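Local coordinates for neuraminidase (Influenza A virus, PDB 4GDI), which resembles the influenza neuraminidases that remove terminal sialic acids from glycoconjugates, but has a diverged putative active site, so its own sialidase activity is uncertain, at residues 10-15 with 333-338; 19-24 with 308-313; 276-281 with 291-296; 339-344 with 357-362. All blocks are in the same frame, centred on the assembly; numbering follows the deposited sequence.

Contact 1 (10-15 with 333-338); sequences RAKSQM and GCQRIC. With NO3 (nitrate ion), chain V.
Gln335 is gripped by the 10-15 loop at both its backbone and its side chain. Its amide N gives an almost straight bond to Gln14 O (2.7 Å, 171° at the hydrogen), and its side-chain OE1 receives Lys12 N at 3.0 Å, in the carbonyl plane and on a lone pair. The other end of the same amide group is used as well: NE2 donates to Arg336 O at 3.0 Å, close to the amide plane, and also to Pro326 O, so the buried group is fixed in its rotation. With CG anti to the backbone N (chi1 176°) and a bend at chi2, the chain brings its carboxamide to Ala11, whose CA lies 3.3 Å from OE1. A water adds an indirect link, donating to Gly333 O at 2.7 Å and accepting from Gln14 N. Lys12 crosses Gln335 at about a right angle, its CD lying 3.8 Å from Cys334 O, while NZ continues to the carbonyls of Asp329 and Ser332. Farther out, Met15 SD meets Ile337 CG2 at 4.2 Å, and both side chains pack on Tyr203. Arg336 points away; it pairs with Asp329 and sends NH1 and NH2 to one oxygen of a nitrate, which is also bound by Val133 N of a neighbouring subunit. Met15 and Gln335 form a single backbone bridge, reinforced just beyond by the Cys16-Cys334 disulfide: two loops pinned together where the N-terminal segment of a beta-propeller meets the loop leading into the C-terminal strands.

Contact 2 (19-24 with 308-313); sequences KGWVPT and LSYELF
Tyr310 and Leu312 reach across from one propeller sheet to the backbone and side chains of Lys19, Gly20 and Trp21 on another, a face-to-face approach typical of neighbouring blades in a beta-propeller. The touching parts, 19-21 and 308-312, run within 6° of each other, but nothing bonds backbone to backbone: the nearest CA atoms, those of Lys19 and Leu308, are 7.6 Å apart, and side chains fill the gap. The buried, tighter part centres on the phenol ring. Tyr310 CG lies anti to the carbonyl carbon (chi1 -71°), which aims the ring at the start of the opposite strand, where OH donates to Lys19 O at 2.8 Å, in the carbonyl plane, and CE2 comes within 3.9 Å of Gly20 CA. Tyr310 CD2 meets the edge of the Trp21 indole 4.4 Å from CD1, near the indole plane. Beyond it, Leu312 CD1 stands 4.5 Å from Trp21 CB. Trp278 and Phe339 also make edge-to-face pairs with the indole. Lys19 and Gly20 form a classic beta bulge opposite Ile362. Toward solvent the contact is looser: Lys19 and Leu308 are partly exposed, and the lysine chain leads away, its NZ in a long, weak ion pair with Glu17. At this margin one methyl of the leucine, Leu308 CD1, rests 3.6 Å from Lys19 O.

Contact 3 (276-281 with 291-296); sequences PAWTSK and FVLEQI
Ala277, Thr279 and Lys281 pair with Ile296, Glu294 and Val292 as antiparallel hydrogen-bonded pairs, giving six backbone bonds. The Ala277 and Ile296 exchange is uneven: the bond from Ile296 N to Ala277 O is nearly straight (173°), whereas Ala277 N approaches Ile296 O from 44° above the carbonyl plane. The carbon-to-oxygen contacts of the backbone include Trp278 CA at 3.1 Å from Glu294 O. The two strands form a beta hairpin, neighbouring strands of one propeller blade, with 309-311 on the far side of 291-296. Among the aromatic contacts, Gln295 CB sits over the six-membered ring of Trp278, a CH-pi contact of 3.5 Å from CB to the ring centroid. CG anti to the backbone N (chi1 -172°) carries the glutamine chain on across the indole and alongside Pro276, with OE1 bonded to Ser307 OG. Phe291 CZ touches Ser280 CB at 3.7 Å. Water joins polar groups on both sheet faces. One molecule accepts from Trp278 NE1 and from Gln295 NE2 (2.7 Å); on the opposite face, two others link Thr279 OG1 to Glu294 OE1. Lys281 NZ stays 4.1 Å from that carboxylate oxygen, opposite charges beyond salt-bridge range.

Contact 4 (339-344 with 357-362); sequences FWLEIE and STFCGI
Phe339 with Phe359 and Leu341 with Ser357 are antiparallel hydrogen-bonded pairs, flanking the non-hydrogen-bonded pair Trp340 with Thr358. The strands meet at 149° between their directions, and all four backbone bonds are present. Phe339 N to Phe359 O (2.8 Å) and the return bond from Phe359 N both arrive nearly along the C=O axis. At the other pair Ser357 N gives Leu341 O a 2.8 Å bond, and Ser357 OG adds a weak one of 3.3 Å to the same oxygen. Trp340 CA and Thr358 CA complete the ladder as close neighbours of Ser357 O and Phe339 O. This beta hairpin makes up the two inner strands of a four-stranded antiparallel propeller sheet, with 317-324 and 20-25 outside them. On the face carrying Phe339, Leu341, Ser357 and Phe359, the two phenyl rings are almost parallel (9°) but slid apart, their centroids 5.2 Å from each other. Phe359 CB sits over one face of the Phe339 ring, a CH-pi contact 3.7 Å from the ring centroid, with CB only 3.4 Å from CZ. Phe339 reaches this place with CG between the backbone N and the carbonyl carbon (chi1 65°). The ring of Phe270 also meets that of Phe339, their planes inclined to each other. Ile343 CG1 packs 3.8 Å from Ser357 OG. On the other face Trp340 CB lies 4.2 Å from Thr358 CG2, while Thr358 OG1 bonds to Thr24 OG1 on the adjoining strand.

Along the chain, contact 3 is nested inside the loop closed by contact 2, and contact 2 inside that of contact 1; contact 4 follows. Contacts 2 and 4 (centres about 10 Å apart) share the sheet in which strand 20-25 lies beside 352-362, so the N-terminal strand completes the C-terminal blade and closes the propeller ring. Contacts 2 and 3 (about 9 Å) share the preceding blade. Contact 2 thereby joins two sheets, whose facing side chains also link contacts 3 and 4, about 13 Å apart, through Phe291 and Leu341. Contact 1, its centre 18-19 Å from the others, binds the N-terminal segment to the loop before 338-346 and is tied to contact 4 by the Cys338-Cys360 disulfide.

Contact 1 (10-15 with 333-338)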
loop_
_atom_site.group_PDB
_atom_site.type_symbol
_atom_site.label_atom_id
_atom_site.label_comp_id
_atom_site.label_asym_id
_atom_site.label_seq_id
_atom_site.Cartn_x
_atom_site.Cartn_y
_atom_site.Cartn_z
ATOM N N ARG A 10 6.306 27.758 -7.510
ATOM C CA ARG A 10 6.952 28.375 -8.656
ATOM C C ARG A 10 8.400 27.936 -8.657
ATOM O O ARG A 10 8.943 27.581 -7.613
ATOM C CB ARG A 10 6.841 29.899 -8.609
ATOM C CG ARG A 10 7.676 30.552 -7.536
ATOM C CD ARG A 10 7.042 31.857 -7.084
ATOM N NE ARG A 10 5.741 31.620 -6.452
ATOM C CZ ARG A 10 5.438 31.891 -5.184
ATOM N NH1 ARG A 10 6.329 32.439 -4.361
ATOM N NH2 ARG A 10 4.218 31.617 -4.735
ATOM N N ALA A 11 9.022 27.964 -9.828
ATOM C CA ALA A 11 10.409 27.553 -9.970
ATOM C C ALA A 11 11.323 28.393 -9.084
ATOM O O ALA A 11 11.018 29.534 -8.779
ATOM C CB ALA A 11 10.836 27.683 -11.408
ATOM N N LYS A 12 12.452 27.827 -8.688
ATOM C CA LYS A 12 13.443 28.591 -7.953
ATOM C C LYS A 12 13.990 29.626 -8.923
ATOM O O LYS A 12 13.802 29.495 -10.128
ATOM C CB LYS A 12 14.542 27.682 -7.403
ATOM C CG LYS A 12 13.972 26.462 -6.700
ATOM C CD LYS A 12 14.802 26.010 -5.516
ATOM C CE LYS A 12 14.051 24.929 -4.734
ATOM N NZ LYS A 12 14.413 24.913 -3.307
ATOM N N SER A 13 14.673 30.638 -8.399
ATOM C CA SER A 13 14.920 31.875 -9.141
ATOM C C SER A 13 15.873 31.725 -10.321
ATOM O O SER A 13 15.836 32.512 -11.256
ATOM C CB SER A 13 15.426 32.974 -8.192
ATOM O OG SER A 13 16.646 32.597 -7.570
ATOM N N GLN A 14 16.741 30.729 -10.286
ATOM C CA GLN A 14 17.627 30.497 -11.412
ATOM C C GLN A 14 17.766 29.001 -11.632
ATOM O O GLN A 14 17.662 28.225 -10.695
ATOM C CB GLN A 14 19.006 31.109 -11.151
ATOM C CG GLN A 14 18.997 32.625 -10.951
ATOM C CD GLN A 14 18.581 33.384 -12.208
ATOM O OE1 GLN A 14 18.758 32.900 -13.328
ATOM N NE2 GLN A 14 18.019 34.579 -12.022
ATOM N N MET A 15 17.997 28.611 -12.874
ATOM C CA MET A 15 18.242 27.216 -13.191
ATOM C C MET A 15 19.631 26.822 -12.735
ATOM O O MET A 15 20.562 27.608 -12.845
ATOM C CB MET A 15 18.133 26.990 -14.690
ATOM C CG MET A 15 18.317 25.512 -15.072
ATOM S SD MET A 15 17.912 25.146 -16.794
ATOM C CE MET A 15 16.119 25.329 -16.721
ATOM N N GLY A 333 19.559 25.286 -4.048
ATOM C CA GLY A 333 19.075 26.654 -4.072
ATOM C C GLY A 333 18.639 27.069 -5.466
ATOM O O GLY A 333 17.970 28.088 -5.630
ATOM N N CYS A 334 19.011 26.273 -6.467
ATOM C CA CYS A 334 18.672 26.565 -7.853
ATOM C C CYS A 334 17.667 25.533 -8.364
ATOM O O CYS A 334 17.441 24.497 -7.728
ATOM C CB CYS A 334 19.939 26.578 -8.720
ATOM S SG CYS A 334 20.951 25.078 -8.585
ATOM N N GLN A 335 17.055 25.826 -9.505
ATOM C CA GLN A 335 15.998 24.980 -10.037
ATOM C C GLN A 335 16.600 23.855 -10.888
ATOM O O GLN A 335 17.327 24.098 -11.858
ATOM C CB GLN A 335 15.008 25.822 -10.841
ATOM C CG GLN A 335 13.915 25.030 -11.517
ATOM C CD GLN A 335 13.041 24.325 -10.531
ATOM O OE1 GLN A 335 12.462 24.951 -9.644
ATOM N NE2 GLN A 335 12.934 23.005 -10.669
ATOM N N ARG A 336 16.308 22.618 -10.528
ATOM C CA ARG A 336 16.828 21.489 -11.295
ATOM C C ARG A 336 15.970 21.217 -12.530
ATOM O O ARG A 336 14.778 21.547 -12.574
ATOM C CB ARG A 336 16.916 20.229 -10.424
ATOM C CG ARG A 336 18.027 20.265 -9.371
ATOM C CD ARG A 336 18.344 18.863 -8.854
ATOM N NE ARG A 336 17.189 18.232 -8.202
ATOM C CZ ARG A 336 16.915 16.936 -8.245
ATOM N NH1 ARG A 336 17.711 16.099 -8.918
ATOM N NH2 ARG A 336 15.846 16.466 -7.619
ATOM N N ILE A 337 16.580 20.570 -13.517
ATOM C CA ILE A 337 15.872 20.178 -14.736
ATOM C C ILE A 337 16.179 18.712 -15.014
ATOM O O ILE A 337 17.319 18.249 -14.834
ATOM C CB ILE A 337 16.262 21.075 -15.952
ATOM C CG1 ILE A 337 15.437 20.712 -17.192
ATOM C CG2 ILE A 337 17.739 20.977 -16.268
ATOM C CD1 ILE A 337 13.946 20.920 -17.014
ATOM N N CYS A 338 15.156 17.968 -15.417
ATOM C CA CYS A 338 15.328 16.546 -15.684
ATOM C C CYS A 338 14.637 16.218 -16.993
ATOM O O CYS A 338 13.872 17.026 -17.523
ATOM C CB CYS A 338 14.707 15.702 -14.558
ATOM S SG CYS A 338 15.293 16.016 -12.869
HETATM N N NO3 V . 16.200 12.914 -8.043
HETATM O O1 NO3 V . 15.812 13.818 -9.035
HETATM O O2 NO3 V . 16.010 11.532 -8.207
HETATM O O3 NO3 V . 16.799 13.370 -6.878
HETATM O O HOH W 1 18.029 29.953 -7.558
#

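Contact 2 (19-24 with 308-313)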
loop_
_atom_site.group_PDB
_atom_site.type_symbol
_atom_site.label_atom_id
_atom_site.label_comp_id
_atom_site.label_asym_id
_atom_site.label_seq_id
_atom_site.Cartn_x
_atom_site.Cartn_y
_atom_site.Cartn_z
ATOM N N LYS A 19 26.208 20.589 -16.234
ATOM C CA LYS A 19 27.462 20.152 -16.847
ATOM C C LYS A 19 27.469 18.647 -17.035
ATOM O O LYS A 19 28.426 18.080 -17.548
ATOM C CB LYS A 19 28.647 20.568 -15.981
ATOM C CG LYS A 19 28.722 22.068 -15.750
ATOM C CD LYS A 19 29.959 22.476 -14.964
ATOM C CE LYS A 19 29.711 23.775 -14.201
ATOM N NZ LYS A 19 30.964 24.499 -13.862
ATOM N N GLY A 20 26.392 17.995 -16.620
ATOM C CA GLY A 20 26.268 16.566 -16.816
ATOM C C GLY A 20 24.844 16.088 -16.630
ATOM O O GLY A 20 23.976 16.854 -16.220
ATOM N N TRP A 21 24.608 14.816 -16.934
ATOM C CA TRP A 21 23.290 14.220 -16.754
ATOM C C TRP A 21 23.459 12.843 -16.149
ATOM O O TRP A 21 24.231 12.033 -16.650
ATOM C CB TRP A 21 22.590 14.091 -18.100
ATOM C CG TRP A 21 22.434 15.396 -18.838
ATOM C CD1 TRP A 21 23.297 15.930 -19.748
ATOM C CD2 TRP A 21 21.343 16.311 -18.736
ATOM N NE1 TRP A 21 22.804 17.118 -20.225
ATOM C CE2 TRP A 21 21.609 17.378 -19.611
ATOM C CE3 TRP A 21 20.167 16.334 -17.986
ATOM C CZ2 TRP A 21 20.742 18.456 -19.754
ATOM C CZ3 TRP A 21 19.311 17.403 -18.135
ATOM C CH2 TRP A 21 19.605 18.447 -19.006
ATOM N N VAL A 22 22.726 12.570 -15.083
ATOM C CA VAL A 22 22.818 11.281 -14.428
ATOM C C VAL A 22 21.450 10.621 -14.330
ATOM O O VAL A 22 20.438 11.300 -14.138
ATOM C CB VAL A 22 23.451 11.401 -13.025
ATOM C CG1 VAL A 22 24.878 11.913 -13.140
ATOM C CG2 VAL A 22 22.627 12.306 -12.134
ATOM N N PRO A 23 21.411 9.283 -14.468
ATOM C CA PRO A 23 20.127 8.588 -14.373
ATOM C C PRO A 23 19.640 8.509 -12.929
ATOM O O PRO A 23 20.386 8.073 -12.045
ATOM C CB PRO A 23 20.451 7.183 -14.906
ATOM C CG PRO A 23 21.904 6.999 -14.600
ATOM C CD PRO A 23 22.525 8.364 -14.738
ATOM N N THR A 24 18.405 8.919 -12.683
ATOM C CA THR A 24 17.857 8.804 -11.346
ATOM C C THR A 24 16.953 7.577 -11.285
ATOM O O THR A 24 16.644 7.088 -10.210
ATOM C CB THR A 24 17.082 10.055 -10.935
ATOM O OG1 THR A 24 16.085 10.341 -11.922
ATOM C CG2 THR A 24 18.015 11.242 -10.807
ATOM N N LEU A 308 30.696 20.157 -24.420
ATOM C CA LEU A 308 30.449 18.872 -23.770
ATOM C C LEU A 308 29.566 17.990 -24.644
ATOM O O LEU A 308 28.611 18.457 -25.266
ATOM C CB LEU A 308 29.786 19.079 -22.417
ATOM C CG LEU A 308 30.636 19.732 -21.331
ATOM C CD1 LEU A 308 29.765 20.109 -20.147
ATOM C CD2 LEU A 308 31.746 18.793 -20.902
ATOM N N SER A 309 29.888 16.709 -24.686
ATOM C CA SER A 309 29.080 15.760 -25.422
ATOM C C SER A 309 29.028 14.433 -24.669
ATOM O O SER A 309 30.046 13.922 -24.207
ATOM C CB SER A 309 29.638 15.564 -26.824
ATOM O OG SER A 309 28.859 14.628 -27.537
ATOM N N TYR A 310 27.830 13.884 -24.535
ATOM C CA TYR A 310 27.631 12.687 -23.735
ATOM C C TYR A 310 26.772 11.680 -24.475
ATOM O O TYR A 310 25.608 11.938 -24.770
ATOM C CB TYR A 310 26.920 13.020 -22.434
ATOM C CG TYR A 310 27.711 13.786 -21.420
ATOM C CD1 TYR A 310 28.757 13.191 -20.732
ATOM C CD2 TYR A 310 27.379 15.103 -21.110
ATOM C CE1 TYR A 310 29.467 13.894 -19.776
ATOM C CE2 TYR A 310 28.082 15.812 -20.157
ATOM C CZ TYR A 310 29.125 15.205 -19.493
ATOM O OH TYR A 310 29.822 15.916 -18.546
ATOM N N GLU A 311 27.342 10.517 -24.744
ATOM C CA GLU A 311 26.614 9.463 -25.396
ATOM C C GLU A 311 26.042 8.620 -24.280
ATOM O O GLU A 311 26.694 7.701 -23.792
ATOM C CB GLU A 311 27.562 8.660 -26.287
ATOM C CG GLU A 311 26.886 7.600 -27.125
ATOM C CD GLU A 311 27.821 7.031 -28.184
ATOM O OE1 GLU A 311 28.590 7.813 -28.786
ATOM O OE2 GLU A 311 27.793 5.802 -28.409
ATOM N N LEU A 312 24.832 8.962 -23.847
ATOM C CA LEU A 312 24.216 8.294 -22.702
ATOM C C LEU A 312 23.876 6.839 -23.022
ATOM O O LEU A 312 24.028 5.950 -22.176
ATOM C CB LEU A 312 22.957 9.040 -22.270
ATOM C CG LEU A 312 23.185 10.451 -21.722
ATOM C CD1 LEU A 312 21.832 11.069 -21.294
ATOM C CD2 LEU A 312 24.179 10.431 -20.562
ATOM N N PHE A 313 23.409 6.609 -24.244
ATOM C CA PHE A 313 23.201 5.255 -24.752
ATOM C C PHE A 313 23.820 5.176 -26.147
ATOM O O PHE A 313 23.824 6.170 -26.875
ATOM C CB PHE A 313 21.707 4.935 -24.839
ATOM C CG PHE A 313 21.015 4.863 -23.504
ATOM C CD1 PHE A 313 21.056 3.703 -22.743
ATOM C CD2 PHE A 313 20.312 5.954 -23.014
ATOM C CE1 PHE A 313 20.412 3.639 -21.508
ATOM C CE2 PHE A 313 19.669 5.896 -21.785
ATOM C CZ PHE A 313 19.717 4.739 -21.032
#

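Contact 3 (276-281 with 291-296)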
loop_
_atom_site.group_PDB
_atom_site.type_symbol
_atom_site.label_atom_id
_atom_site.label_comp_id
_atom_site.label_asym_id
_atom_site.label_seq_id
_atom_site.Cartn_x
_atom_site.Cartn_y
_atom_site.Cartn_z
ATOM N N PRO A 276 24.407 27.855 -21.510
ATOM C CA PRO A 276 24.423 26.972 -22.680
ATOM C C PRO A 276 23.103 26.265 -22.931
ATOM O O PRO A 276 22.320 26.060 -21.999
ATOM C CB PRO A 276 25.464 25.915 -22.298
ATOM C CG PRO A 276 26.327 26.577 -21.284
ATOM C CD PRO A 276 25.383 27.423 -20.497
ATOM N N ALA A 277 22.882 25.885 -24.186
ATOM C CA ALA A 277 21.766 25.035 -24.548
ATOM C C ALA A 277 22.224 23.587 -24.544
ATOM O O ALA A 277 23.420 23.311 -24.608
ATOM C CB ALA A 277 21.255 25.405 -25.925
ATOM N N TRP A 278 21.269 22.665 -24.480
ATOM C CA TRP A 278 21.563 21.252 -24.706
ATOM C C TRP A 278 20.599 20.693 -25.722
ATOM O O TRP A 278 19.388 20.925 -25.622
ATOM C CB TRP A 278 21.435 20.452 -23.420
ATOM C CG TRP A 278 22.524 20.701 -22.438
ATOM C CD1 TRP A 278 22.624 21.744 -21.573
ATOM C CD2 TRP A 278 23.665 19.873 -22.204
ATOM N NE1 TRP A 278 23.750 21.612 -20.804
ATOM C CE2 TRP A 278 24.408 20.470 -21.173
ATOM C CE3 TRP A 278 24.128 18.679 -22.763
ATOM C CZ2 TRP A 278 25.595 19.924 -20.701
ATOM C CZ3 TRP A 278 25.307 18.137 -22.292
ATOM C CH2 TRP A 278 26.024 18.757 -21.270
ATOM N N THR A 279 21.142 19.974 -26.705
ATOM C CA THR A 279 20.340 19.240 -27.667
ATOM C C THR A 279 20.356 17.783 -27.294
ATOM O O THR A 279 21.241 17.341 -26.561
ATOM C CB THR A 279 20.881 19.391 -29.096
ATOM O OG1 THR A 279 22.271 19.071 -29.110
ATOM C CG2 THR A 279 20.690 20.830 -29.593
ATOM N N SER A 280 19.393 17.031 -27.816
ATOM C CA SER A 280 19.341 15.601 -27.563
ATOM C C SER A 280 18.818 14.861 -28.795
ATOM O O SER A 280 17.919 15.334 -29.483
ATOM C CB SER A 280 18.486 15.318 -26.319
ATOM O OG SER A 280 17.180 15.815 -26.487
ATOM N N LYS A 281 19.409 13.705 -29.088
ATOM C CA LYS A 281 19.040 12.954 -30.282
ATOM C C LYS A 281 19.564 11.511 -30.263
ATOM O O LYS A 281 20.449 11.146 -29.471
ATOM C CB LYS A 281 19.561 13.677 -31.522
ATOM C CG LYS A 281 21.095 13.781 -31.570
ATOM C CD LYS A 281 21.587 14.512 -32.829
ATOM C CE LYS A 281 23.107 14.360 -33.009
ATOM N NZ LYS A 281 23.584 14.914 -34.318
ATOM N N PHE A 291 21.320 7.548 -27.447
ATOM C CA PHE A 291 20.850 8.887 -27.096
ATOM C C PHE A 291 22.046 9.736 -26.718
ATOM O O PHE A 291 22.884 9.344 -25.891
ATOM C CB PHE A 291 19.849 8.829 -25.942
ATOM C CG PHE A 291 18.851 9.957 -25.926
ATOM C CD1 PHE A 291 17.906 10.088 -26.928
ATOM C CD2 PHE A 291 18.820 10.852 -24.875
ATOM C CE1 PHE A 291 16.975 11.110 -26.898
ATOM C CE2 PHE A 291 17.879 11.879 -24.842
ATOM C CZ PHE A 291 16.961 12.004 -25.851
ATOM N N VAL A 292 22.117 10.917 -27.320
ATOM C CA VAL A 292 23.274 11.784 -27.168
ATOM C C VAL A 292 22.871 13.206 -26.743
ATOM O O VAL A 292 22.007 13.837 -27.358
ATOM C CB VAL A 292 24.062 11.834 -28.493
ATOM C CG1 VAL A 292 25.211 12.827 -28.405
ATOM C CG2 VAL A 292 24.577 10.450 -28.836
ATOM N N LEU A 293 23.509 13.689 -25.685
ATOM C CA LEU A 293 23.273 15.028 -25.161
ATOM C C LEU A 293 24.470 15.907 -25.537
ATOM O O LEU A 293 25.610 15.560 -25.241
ATOM C CB LEU A 293 23.116 14.973 -23.644
ATOM C CG LEU A 293 21.683 14.802 -23.114
ATOM C CD1 LEU A 293 20.922 16.116 -23.195
ATOM C CD2 LEU A 293 20.958 13.736 -23.894
ATOM N N GLU A 294 24.217 17.028 -26.201
ATOM C CA GLU A 294 25.300 17.933 -26.593
ATOM C C GLU A 294 25.062 19.345 -26.087
ATOM O O GLU A 294 23.962 19.893 -26.197
ATOM C CB GLU A 294 25.471 17.924 -28.105
ATOM C CG GLU A 294 25.942 16.563 -28.635
ATOM C CD GLU A 294 26.048 16.516 -30.148
ATOM O OE1 GLU A 294 24.999 16.594 -30.820
ATOM O OE2 GLU A 294 27.181 16.391 -30.661
ATOM N N GLN A 295 26.109 19.926 -25.514
ATOM C CA GLN A 295 26.050 21.277 -24.986
ATOM C C GLN A 295 26.535 22.306 -26.010
ATOM O O GLN A 295 27.586 22.128 -26.633
ATOM C CB GLN A 295 26.929 21.366 -23.747
ATOM C CG GLN A 295 26.801 22.689 -23.006
ATOM C CD GLN A 295 27.937 22.901 -22.020
ATOM O OE1 GLN A 295 29.094 22.706 -22.359
ATOM N NE2 GLN A 295 27.607 23.293 -20.799
ATOM N N ILE A 296 25.759 23.375 -26.160
ATOM C CA ILE A 296 26.059 24.474 -27.067
ATOM C C ILE A 296 26.103 25.759 -26.255
ATOM O O ILE A 296 25.064 26.365 -26.000
ATOM C CB ILE A 296 24.980 24.634 -28.158
ATOM C CG1 ILE A 296 24.810 23.348 -28.961
ATOM C CG2 ILE A 296 25.343 25.762 -29.107
ATOM C CD1 ILE A 296 23.675 23.434 -29.986
HETATM O O HOH W 2 25.398 24.025 -19.400
HETATM O O HOH W 3 22.528 16.092 -29.211
HETATM O O HOH W 4 23.867 19.515 -31.361
#

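Contact 4 (339-344 with 357-362)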
loop_
_atom_site.group_PDB
_atom_site.type_symbol
_atom_site.label_atom_id
_atom_site.label_comp_id
_atom_site.label_asym_id
_atom_site.label_seq_id
_atom_site.Cartn_x
_atom_site.Cartn_y
_atom_site.Cartn_z
ATOM N N PHE A 339 14.903 15.035 -17.532
ATOM C CA PHE A 339 14.111 14.589 -18.659
ATOM C C PHE A 339 13.753 13.131 -18.490
ATOM O O PHE A 339 14.409 12.398 -17.743
ATOM C CB PHE A 339 14.824 14.855 -19.997
ATOM C CG PHE A 339 16.112 14.077 -20.187
ATOM C CD1 PHE A 339 16.101 12.817 -20.755
ATOM C CD2 PHE A 339 17.332 14.636 -19.837
ATOM C CE1 PHE A 339 17.284 12.112 -20.941
ATOM C CE2 PHE A 339 18.520 13.940 -20.020
ATOM C CZ PHE A 339 18.492 12.676 -20.579
ATOM N N TRP A 340 12.672 12.722 -19.145
ATOM C CA TRP A 340 12.304 11.321 -19.189
ATOM C C TRP A 340 12.596 10.822 -20.608
ATOM O O TRP A 340 12.609 11.609 -21.568
ATOM C CB TRP A 340 10.831 11.109 -18.790
ATOM C CG TRP A 340 9.829 12.016 -19.513
ATOM C CD1 TRP A 340 9.266 13.163 -19.031
ATOM C CD2 TRP A 340 9.289 11.833 -20.831
ATOM N NE1 TRP A 340 8.418 13.706 -19.961
ATOM C CE2 TRP A 340 8.414 12.906 -21.078
ATOM C CE3 TRP A 340 9.463 10.863 -21.827
ATOM C CZ2 TRP A 340 7.717 13.040 -22.279
ATOM C CZ3 TRP A 340 8.776 11.001 -23.006
ATOM C CH2 TRP A 340 7.916 12.074 -23.227
ATOM N N LEU A 341 12.817 9.519 -20.734
ATOM C CA LEU A 341 13.189 8.920 -22.007
ATOM C C LEU A 341 12.690 7.477 -22.101
ATOM O O LEU A 341 12.932 6.680 -21.201
ATOM C CB LEU A 341 14.710 8.964 -22.153
ATOM C CG LEU A 341 15.347 8.101 -23.244
ATOM C CD1 LEU A 341 15.033 8.664 -24.596
ATOM C CD2 LEU A 341 16.847 8.045 -23.015
ATOM N N GLU A 342 11.950 7.181 -23.165
ATOM C CA GLU A 342 11.481 5.823 -23.445
ATOM C C GLU A 342 12.663 4.971 -23.866
ATOM O O GLU A 342 13.421 5.339 -24.781
ATOM C CB GLU A 342 10.461 5.805 -24.585
ATOM C CG GLU A 342 9.048 6.243 -24.200
ATOM C CD GLU A 342 8.100 6.264 -25.386
ATOM O OE1 GLU A 342 8.595 6.277 -26.537
ATOM O OE2 GLU A 342 6.858 6.255 -25.163
ATOM N N ILE A 343 12.817 3.847 -23.176
ATOM C CA ILE A 343 13.765 2.807 -23.545
ATOM C C ILE A 343 12.919 1.654 -24.090
ATOM O O ILE A 343 11.995 1.186 -23.419
ATOM C CB ILE A 343 14.549 2.331 -22.317
ATOM C CG1 ILE A 343 15.345 3.490 -21.699
ATOM C CG2 ILE A 343 15.477 1.155 -22.669
ATOM C CD1 ILE A 343 16.347 4.119 -22.618
ATOM N N GLU A 344 13.194 1.208 -25.309
ATOM C CA GLU A 344 12.354 0.169 -25.917
ATOM C C GLU A 344 12.974 -1.207 -25.754
ATOM O O GLU A 344 14.162 -1.381 -25.973
ATOM C CB GLU A 344 12.085 0.479 -27.392
ATOM C CG GLU A 344 10.774 1.242 -27.600
ATOM C CD GLU A 344 10.919 2.483 -28.457
ATOM O OE1 GLU A 344 11.739 2.473 -29.398
ATOM O OE2 GLU A 344 10.199 3.472 -28.192
ATOM N N SER A 357 12.922 5.772 -18.500
ATOM C CA SER A 357 13.999 6.095 -17.586
ATOM C C SER A 357 13.997 7.616 -17.394
ATOM O O SER A 357 13.389 8.359 -18.174
ATOM C CB SER A 357 15.328 5.641 -18.164
ATOM O OG SER A 357 15.656 6.455 -19.272
ATOM N N THR A 358 14.674 8.081 -16.360
ATOM C CA THR A 358 14.739 9.514 -16.090
ATOM C C THR A 358 16.177 9.908 -15.781
ATOM O O THR A 358 16.918 9.123 -15.193
ATOM C CB THR A 358 13.854 9.927 -14.893
ATOM O OG1 THR A 358 14.258 9.216 -13.723
ATOM C CG2 THR A 358 12.396 9.656 -15.146
ATOM N N PHE A 359 16.545 11.126 -16.186
ATOM C CA PHE A 359 17.893 11.664 -16.027
ATOM C C PHE A 359 17.750 13.103 -15.540
ATOM O O PHE A 359 16.893 13.830 -16.017
ATOM C CB PHE A 359 18.637 11.705 -17.365
ATOM C CG PHE A 359 19.112 10.372 -17.853
ATOM C CD1 PHE A 359 18.251 9.507 -18.493
ATOM C CD2 PHE A 359 20.434 9.992 -17.681
ATOM C CE1 PHE A 359 18.699 8.283 -18.951
ATOM C CE2 PHE A 359 20.887 8.775 -18.145
ATOM C CZ PHE A 359 20.017 7.921 -18.778
ATOM N N CYS A 360 18.591 13.513 -14.610
ATOM C CA CYS A 360 18.562 14.894 -14.130
ATOM C C CYS A 360 19.904 15.579 -14.350
ATOM O O CYS A 360 20.958 14.931 -14.340
ATOM C CB CYS A 360 18.183 14.932 -12.655
ATOM S SG CYS A 360 16.484 14.431 -12.349
ATOM N N GLY A 361 19.861 16.891 -14.559
ATOM C CA GLY A 361 21.072 17.662 -14.753
ATOM C C GLY A 361 21.837 17.775 -13.453
ATOM O O GLY A 361 21.237 17.812 -12.392
ATOM N N ILE A 362 23.166 17.793 -13.529
ATOM C CA ILE A 362 23.995 18.012 -12.342
ATOM C C ILE A 362 24.970 19.117 -12.679
ATOM O O ILE A 362 25.286 19.324 -13.839
ATOM C CB ILE A 362 24.785 16.755 -11.904
ATOM C CG1 ILE A 362 25.636 16.229 -13.067
ATOM C CG2 ILE A 362 23.838 15.664 -11.403
ATOM C CD1 ILE A 362 26.663 15.179 -12.674
#